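Local coordinates for choline/ethanolamine kinase family protein (Mesorhizobium loti, PDB 3DXQ) that probably acts as an ethanolamine kinase, a phosphotransferase of the family that phosphorylates choline and ethanolamine, at residues 10-24 with 34-46. Sequence-based numbering, arbitrary orientation.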
ATOM      1  N   LYS A  10       8.194  10.685 -24.281  1.00 57.02           N
ATOM      2  CA  LYS A  10       8.288   9.233 -24.114  1.00 57.73           C
ATOM      3  C   LYS A  10       7.467   8.434 -25.125  1.00 57.09           C
ATOM      4  O   LYS A  10       7.832   7.307 -25.451  1.00 57.81           O
ATOM      5  CB  LYS A  10       7.921   8.799 -22.689  1.00 57.98           C
ATOM      6  CG  LYS A  10       9.100   8.760 -21.699  1.00 61.35           C
ATOM      7  CD  LYS A  10       9.650  10.144 -21.363  1.00 65.83           C
ATOM      8  CE  LYS A  10      10.376  10.168 -20.008  1.00 65.58           C
ATOM      9  NZ  LYS A  10      11.287   8.995 -19.787  1.00 65.89           N
ATOM     10  N   LEU A  11       6.370   9.004 -25.608  1.00 56.32           N
ATOM     11  CA  LEU A  11       5.538   8.326 -26.601  1.00 57.32           C
ATOM     12  C   LEU A  11       6.316   7.815 -27.798  1.00 57.91           C
ATOM     13  O   LEU A  11       6.050   6.712 -28.271  1.00 59.94           O
ATOM     14  CB  LEU A  11       4.436   9.248 -27.115  1.00 57.76           C
ATOM     15  CG  LEU A  11       3.124   9.272 -26.331  1.00 59.17           C
ATOM     16  CD1 LEU A  11       3.385   9.187 -24.837  1.00 61.16           C
ATOM     17  CD2 LEU A  11       2.291  10.510 -26.684  1.00 56.49           C
ATOM     18  N   ALA A  12       7.254   8.623 -28.292  1.00 57.68           N
ATOM     19  CA  ALA A  12       8.086   8.253 -29.438  1.00 56.67           C
ATOM     20  C   ALA A  12       8.507   6.802 -29.303  1.00 55.54           C
ATOM     21  O   ALA A  12       8.209   5.987 -30.175  1.00 54.64           O
ATOM     22  CB  ALA A  12       9.323   9.168 -29.525  1.00 56.54           C
ATOM     23  N   ALA A  13       9.164   6.500 -28.179  1.00 54.20           N
ATOM     24  CA  ALA A  13       9.605   5.153 -27.850  1.00 53.58           C
ATOM     25  C   ALA A  13       8.500   4.153 -28.100  1.00 53.82           C
ATOM     26  O   ALA A  13       8.599   3.369 -29.035  1.00 56.13           O
ATOM     27  CB  ALA A  13      10.067   5.061 -26.389  1.00 53.63           C
ATOM     28  N   ILE A  14       7.427   4.215 -27.309  1.00 52.25           N
ATOM     29  CA  ILE A  14       6.401   3.172 -27.359  1.00 49.69           C
ATOM     30  C   ILE A  14       5.625   3.145 -28.672  1.00 48.33           C
ATOM     31  O   ILE A  14       4.871   4.059 -28.940  1.00 47.29           O
ATOM     32  CB  ILE A  14       5.391   3.278 -26.234  1.00 48.52           C
ATOM     33  CG1 ILE A  14       6.079   3.478 -24.886  1.00 49.98           C
ATOM     34  CG2 ILE A  14       4.548   2.007 -26.206  1.00 49.66           C
ATOM     35  CD1 ILE A  14       6.182   4.912 -24.458  1.00 48.77           C
ATOM     36  N   PRO A  15       5.794   2.079 -29.481  1.00 49.39           N
ATOM     37  CA  PRO A  15       5.088   1.977 -30.765  1.00 48.66           C
ATOM     38  C   PRO A  15       3.574   2.065 -30.637  1.00 47.89           C
ATOM     39  O   PRO A  15       2.945   2.768 -31.411  1.00 51.11           O
ATOM     40  CB  PRO A  15       5.508   0.600 -31.302  1.00 48.32           C
ATOM     41  CG  PRO A  15       6.793   0.308 -30.639  1.00 49.33           C
ATOM     42  CD  PRO A  15       6.658   0.903 -29.256  1.00 50.89           C
HETATM   43  N   MSE A  16       2.990   1.386 -29.662  1.00 47.84           N
HETATM   44  CA  MSE A  16       1.518   1.426 -29.488  1.00 48.58           C
HETATM   45  C   MSE A  16       0.920   2.774 -29.045  1.00 47.71           C
HETATM   46  O   MSE A  16      -0.286   2.986 -29.171  1.00 46.29           O
HETATM   47  CB  MSE A  16       1.017   0.315 -28.570  1.00 47.64           C
HETATM   48  CG  MSE A  16       1.988  -0.154 -27.524  1.00 52.75           C
HETATM   49 SE   MSE A  16       1.081  -1.041 -26.074  0.75 51.34          SE
HETATM   50  CE  MSE A  16      -0.644  -1.330 -26.773  1.00 53.75           C
ATOM     51  N   LEU A  17       1.744   3.676 -28.521  1.00 47.27           N
ATOM     52  CA  LEU A  17       1.283   5.025 -28.228  1.00 46.55           C
ATOM     53  C   LEU A  17       1.777   6.049 -29.254  1.00 47.53           C
ATOM     54  O   LEU A  17       1.168   7.101 -29.405  1.00 46.80           O
ATOM     55  CB  LEU A  17       1.713   5.437 -26.828  1.00 46.75           C
ATOM     56  CG  LEU A  17       1.024   4.692 -25.689  1.00 45.50           C
ATOM     57  CD1 LEU A  17       1.604   5.139 -24.353  1.00 45.33           C
ATOM     58  CD2 LEU A  17      -0.460   4.939 -25.732  1.00 42.18           C
ATOM     59  N   ALA A  18       2.870   5.752 -29.960  1.00 49.42           N
ATOM     60  CA  ALA A  18       3.445   6.683 -30.955  1.00 50.10           C
ATOM     61  C   ALA A  18       2.382   7.352 -31.822  1.00 51.09           C
ATOM     62  O   ALA A  18       1.391   6.723 -32.222  1.00 51.79           O
ATOM     63  CB  ALA A  18       4.463   5.957 -31.846  1.00 49.46           C
ATOM     64  N   GLY A  19       2.588   8.633 -32.098  1.00 52.21           N
ATOM     65  CA  GLY A  19       1.680   9.400 -32.946  1.00 52.90           C
ATOM     66  C   GLY A  19       0.283   9.616 -32.379  1.00 54.13           C
ATOM     67  O   GLY A  19      -0.681   9.764 -33.136  1.00 57.45           O
ATOM     68  N   TYR A  20       0.163   9.617 -31.053  1.00 52.47           N
ATOM     69  CA  TYR A  20      -1.097   9.938 -30.391  1.00 49.68           C
ATOM     70  C   TYR A  20      -1.112  11.432 -30.156  1.00 48.75           C
ATOM     71  O   TYR A  20      -0.361  11.953 -29.316  1.00 48.62           O
ATOM     72  CB  TYR A  20      -1.212   9.213 -29.063  1.00 49.49           C
ATOM     73  CG  TYR A  20      -2.357   9.695 -28.212  1.00 48.46           C
ATOM     74  CD1 TYR A  20      -3.647   9.213 -28.418  1.00 51.37           C
ATOM     75  CD2 TYR A  20      -2.151  10.619 -27.189  1.00 47.00           C
ATOM     76  CE1 TYR A  20      -4.710   9.644 -27.625  1.00 50.29           C
ATOM     77  CE2 TYR A  20      -3.201  11.057 -26.402  1.00 47.32           C
ATOM     78  CZ  TYR A  20      -4.478  10.573 -26.630  1.00 49.06           C
ATOM     79  OH  TYR A  20      -5.519  10.998 -25.848  1.00 46.53           O
ATOM     80  N   THR A  21      -1.985  12.113 -30.890  1.00 47.75           N
ATOM     81  CA  THR A  21      -2.038  13.572 -30.884  1.00 46.86           C
ATOM     82  C   THR A  21      -3.211  14.121 -30.072  1.00 44.94           C
ATOM     83  O   THR A  21      -3.409  15.326 -29.998  1.00 45.28           O
ATOM     84  CB  THR A  21      -2.118  14.086 -32.322  1.00 47.54           C
ATOM     85  OG1 THR A  21      -3.374  13.695 -32.886  1.00 47.23           O
ATOM     86  CG2 THR A  21      -0.955  13.496 -33.164  1.00 47.14           C
ATOM     87  N   GLY A  22      -3.976  13.226 -29.463  1.00 43.88           N
ATOM     88  CA  GLY A  22      -5.067  13.598 -28.573  1.00 42.86           C
ATOM     89  C   GLY A  22      -4.589  14.078 -27.203  1.00 42.60           C
ATOM     90  O   GLY A  22      -3.380  14.148 -26.946  1.00 42.65           O
ATOM     91  N   PRO A  23      -5.542  14.417 -26.308  1.00 40.94           N
ATOM     92  CA  PRO A  23      -5.262  14.950 -24.970  1.00 39.42           C
ATOM     93  C   PRO A  23      -4.682  13.924 -24.014  1.00 38.45           C
ATOM     94  O   PRO A  23      -5.054  12.760 -24.071  1.00 36.67           O
ATOM     95  CB  PRO A  23      -6.628  15.398 -24.445  1.00 38.71           C
ATOM     96  CG  PRO A  23      -7.633  14.844 -25.354  1.00 39.08           C
ATOM     97  CD  PRO A  23      -6.985  14.294 -26.573  1.00 41.29           C
ATOM     98  N   LEU A  24      -3.789  14.398 -23.145  1.00 37.85           N
ATOM     99  CA  LEU A  24      -3.094  13.596 -22.157  1.00 36.32           C
ATOM    100  C   LEU A  24      -3.477  14.069 -20.775  1.00 37.13           C
ATOM    101  O   LEU A  24      -3.107  15.171 -20.372  1.00 34.62           O
ATOM    102  CB  LEU A  24      -1.592  13.772 -22.298  1.00 36.59           C
ATOM    103  CG  LEU A  24      -0.858  12.924 -23.303  1.00 34.85           C
ATOM    104  CD1 LEU A  24       0.555  13.470 -23.460  1.00 40.54           C
ATOM    105  CD2 LEU A  24      -0.854  11.521 -22.798  1.00 31.85           C
ATOM    106  N   VAL A  34       1.545   9.532 -14.130  1.00 52.89           N
ATOM    107  CA  VAL A  34       0.672   8.622 -14.863  1.00 48.34           C
ATOM    108  C   VAL A  34      -0.298   9.398 -15.758  1.00 45.53           C
ATOM    109  O   VAL A  34      -1.140  10.135 -15.275  1.00 48.11           O
ATOM    110  CB  VAL A  34      -0.107   7.743 -13.869  1.00 48.49           C
ATOM    111  CG1 VAL A  34      -0.848   6.608 -14.581  1.00 45.62           C
ATOM    112  CG2 VAL A  34       0.848   7.192 -12.842  1.00 48.34           C
ATOM    113  N   PHE A  35      -0.197   9.207 -17.061  1.00 41.83           N
ATOM    114  CA  PHE A  35      -1.032   9.924 -18.003  1.00 41.34           C
ATOM    115  C   PHE A  35      -1.931   9.023 -18.832  1.00 39.85           C
ATOM    116  O   PHE A  35      -1.495   8.017 -19.360  1.00 37.53           O
ATOM    117  CB  PHE A  35      -0.143  10.706 -18.966  1.00 42.36           C
ATOM    118  CG  PHE A  35       0.733  11.683 -18.286  1.00 43.18           C
ATOM    119  CD1 PHE A  35       0.295  12.978 -18.060  1.00 40.60           C
ATOM    120  CD2 PHE A  35       1.981  11.303 -17.830  1.00 40.02           C
ATOM    121  CE1 PHE A  35       1.097  13.881 -17.420  1.00 41.54           C
ATOM    122  CE2 PHE A  35       2.788  12.203 -17.174  1.00 42.22           C
ATOM    123  CZ  PHE A  35       2.346  13.495 -16.968  1.00 42.09           C
ATOM    124  N   ARG A  36      -3.182   9.408 -18.986  1.00 39.62           N
ATOM    125  CA  ARG A  36      -4.080   8.645 -19.827  1.00 40.03           C
ATOM    126  C   ARG A  36      -3.954   9.124 -21.271  1.00 39.83           C
ATOM    127  O   ARG A  36      -4.149  10.302 -21.523  1.00 39.32           O
ATOM    128  CB  ARG A  36      -5.507   8.814 -19.337  1.00 40.08           C
ATOM    129  CG  ARG A  36      -6.470   7.933 -20.063  1.00 41.47           C
ATOM    130  CD  ARG A  36      -7.877   8.290 -19.738  1.00 42.15           C
ATOM    131  NE  ARG A  36      -8.734   7.923 -20.853  1.00 41.77           N
ATOM    132  CZ  ARG A  36     -10.031   8.191 -20.909  1.00 39.65           C
ATOM    133  NH1 ARG A  36     -10.631   8.817 -19.895  1.00 36.29           N
ATOM    134  NH2 ARG A  36     -10.720   7.814 -21.984  1.00 39.37           N
ATOM    135  N   ALA A  37      -3.614   8.218 -22.195  1.00 39.77           N
ATOM    136  CA  ALA A  37      -3.467   8.520 -23.614  1.00 41.38           C
ATOM    137  C   ALA A  37      -4.419   7.626 -24.384  1.00 42.51           C
ATOM    138  O   ALA A  37      -4.121   6.452 -24.606  1.00 45.31           O
ATOM    139  CB  ALA A  37      -2.046   8.273 -24.052  1.00 40.79           C
ATOM    140  N   GLY A  38      -5.563   8.173 -24.789  1.00 43.65           N
ATOM    141  CA  GLY A  38      -6.584   7.394 -25.487  1.00 44.38           C
ATOM    142  C   GLY A  38      -7.265   6.483 -24.487  1.00 45.15           C
ATOM    143  O   GLY A  38      -7.927   6.944 -23.569  1.00 45.78           O
ATOM    144  N   ASP A  39      -7.061   5.181 -24.656  1.00 46.91           N
ATOM    145  CA  ASP A  39      -7.595   4.157 -23.761  1.00 45.75           C
ATOM    146  C   ASP A  39      -6.461   3.418 -23.034  1.00 43.59           C
ATOM    147  O   ASP A  39      -6.688   2.399 -22.395  1.00 40.62           O
ATOM    148  CB  ASP A  39      -8.452   3.184 -24.583  1.00 45.73           C
ATOM    149  CG  ASP A  39      -9.523   3.908 -25.379  1.00 50.70           C
ATOM    150  OD1 ASP A  39     -10.250   4.694 -24.763  1.00 54.44           O
ATOM    151  OD2 ASP A  39      -9.635   3.720 -26.611  1.00 57.46           O
ATOM    152  N   LEU A  40      -5.236   3.927 -23.152  1.00 42.34           N
ATOM    153  CA  LEU A  40      -4.084   3.300 -22.514  1.00 42.33           C
ATOM    154  C   LEU A  40      -3.566   4.291 -21.477  1.00 39.94           C
ATOM    155  O   LEU A  40      -3.874   5.467 -21.562  1.00 38.82           O
ATOM    156  CB  LEU A  40      -3.010   2.974 -23.558  1.00 42.86           C
ATOM    157  CG  LEU A  40      -3.427   2.084 -24.730  1.00 44.51           C
ATOM    158  CD1 LEU A  40      -2.354   2.045 -25.808  1.00 42.82           C
ATOM    159  CD2 LEU A  40      -3.736   0.687 -24.271  1.00 45.45           C
ATOM    160  N   CYS A  41      -2.835   3.803 -20.483  1.00 39.04           N
ATOM    161  CA  CYS A  41      -2.201   4.667 -19.460  1.00 39.74           C
ATOM    162  C   CYS A  41      -0.696   4.533 -19.540  1.00 39.04           C
ATOM    163  O   CYS A  41      -0.153   3.435 -19.611  1.00 36.71           O
ATOM    164  CB  CYS A  41      -2.596   4.288 -18.046  1.00 37.73           C
ATOM    165  SG  CYS A  41      -4.262   4.544 -17.639  1.00 46.35           S
ATOM    166  N   LEU A  42      -0.037   5.670 -19.539  1.00 40.81           N
ATOM    167  CA  LEU A  42       1.411   5.744 -19.568  1.00 43.26           C
ATOM    168  C   LEU A  42       1.863   6.043 -18.143  1.00 45.85           C
ATOM    169  O   LEU A  42       1.375   7.005 -17.548  1.00 48.10           O
ATOM    170  CB  LEU A  42       1.830   6.868 -20.510  1.00 41.99           C
ATOM    171  CG  LEU A  42       3.315   7.061 -20.786  1.00 39.96           C
ATOM    172  CD1 LEU A  42       3.937   5.859 -21.487  1.00 35.40           C
ATOM    173  CD2 LEU A  42       3.473   8.281 -21.632  1.00 36.45           C
ATOM    174  N   ARG A  43       2.748   5.216 -17.585  1.00 47.87           N
ATOM    175  CA  ARG A  43       3.275   5.426 -16.229  1.00 50.46           C
ATOM    176  C   ARG A  43       4.787   5.719 -16.273  1.00 51.91           C
ATOM    177  O   ARG A  43       5.564   4.900 -16.766  1.00 52.18           O
ATOM    178  CB  ARG A  43       3.006   4.192 -15.372  1.00 49.88           C
ATOM    179  CG  ARG A  43       1.679   3.491 -15.691  1.00 52.12           C
ATOM    180  CD  ARG A  43       1.348   2.387 -14.683  1.00 54.61           C
ATOM    181  NE  ARG A  43       0.650   2.899 -13.493  1.00 58.86           N
ATOM    182  CZ  ARG A  43      -0.671   3.097 -13.407  1.00 60.02           C
ATOM    183  NH1 ARG A  43      -1.476   2.838 -14.440  1.00 56.14           N
ATOM    184  NH2 ARG A  43      -1.201   3.565 -12.274  1.00 57.12           N
ATOM    185  N   ILE A  44       5.198   6.885 -15.767  1.00 53.48           N
ATOM    186  CA  ILE A  44       6.616   7.300 -15.753  1.00 54.60           C
ATOM    187  C   ILE A  44       7.155   7.259 -14.322  1.00 55.09           C
ATOM    188  O   ILE A  44       6.498   7.763 -13.406  1.00 58.31           O
ATOM    189  CB  ILE A  44       6.819   8.744 -16.239  1.00 53.97           C
ATOM    190  CG1 ILE A  44       6.264   8.964 -17.655  1.00 56.82           C
ATOM    191  CG2 ILE A  44       8.318   9.104 -16.200  1.00 57.26           C
ATOM    192  CD1 ILE A  44       7.315   8.942 -18.748  1.00 54.66           C
ATOM    193  N   PRO A  45       8.338   6.662 -14.111  1.00 53.35           N
ATOM    194  CA  PRO A  45       8.927   6.628 -12.765  1.00 52.63           C
ATOM    195  C   PRO A  45       9.485   7.978 -12.235  1.00 52.91           C
ATOM    196  O   PRO A  45      10.146   8.730 -12.972  1.00 51.48           O
ATOM    197  CB  PRO A  45      10.065   5.610 -12.918  1.00 51.74           C
ATOM    198  CG  PRO A  45       9.814   4.921 -14.222  1.00 51.29           C
ATOM    199  CD  PRO A  45       9.165   5.922 -15.075  1.00 52.99           C
ATOM    200  N   GLY A  46       9.233   8.253 -10.953  1.00 53.34           N
ATOM    201  CA  GLY A  46       9.738   9.467 -10.290  1.00 53.80           C
ATOM    202  C   GLY A  46      11.142   9.347  -9.692  1.00 53.11           C
ATOM    203  O   GLY A  46      11.445   8.364  -8.964  1.00 51.64           O
TER
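Between helix 3-10 and strand 24-27, residues 10-24 lie over one face of the antiparallel hairpin formed by strands 32-37 and 40-45, which turns through a type II' turn from A37 to L40. The chain comes nearest at its end, where the CA atoms of L24 and A37 are 5.3 Å apart, whereas L11 and L42 are 8.6 Å apart at CA and meet through side chains. Alternation along strand 40-45 aims L40, L42 and I44 at the loop, and branched aliphatic residues suit both sides of this greasy layer. L17 divides its methyls: CD2 lies 3.5 Å from L40 CD1, while CD1 reaches L42 CD1, which I14 CD1 also touches. K10, bent at chi2 and chi4, curls its methylenes round I44 CD1. The Y20 ring, swung out by a chi1 of 169° that sets CG anti to the backbone N, receives A37 CB over one face, 4.1 Å from its centroid, and has G22 N over the other; its OH donates to P23 O. G38, with positive phi, passes close to the ring, where a side chain would be tight. Exchanging Y20 for alanine would probably leave A37 without its CH-pi partner and P23 O without this donor. Apolar packing, extended by V85 of strand 84-87 and L75 of strand 74-77, therefore holds the loop on the sheet of this kinase-like fold.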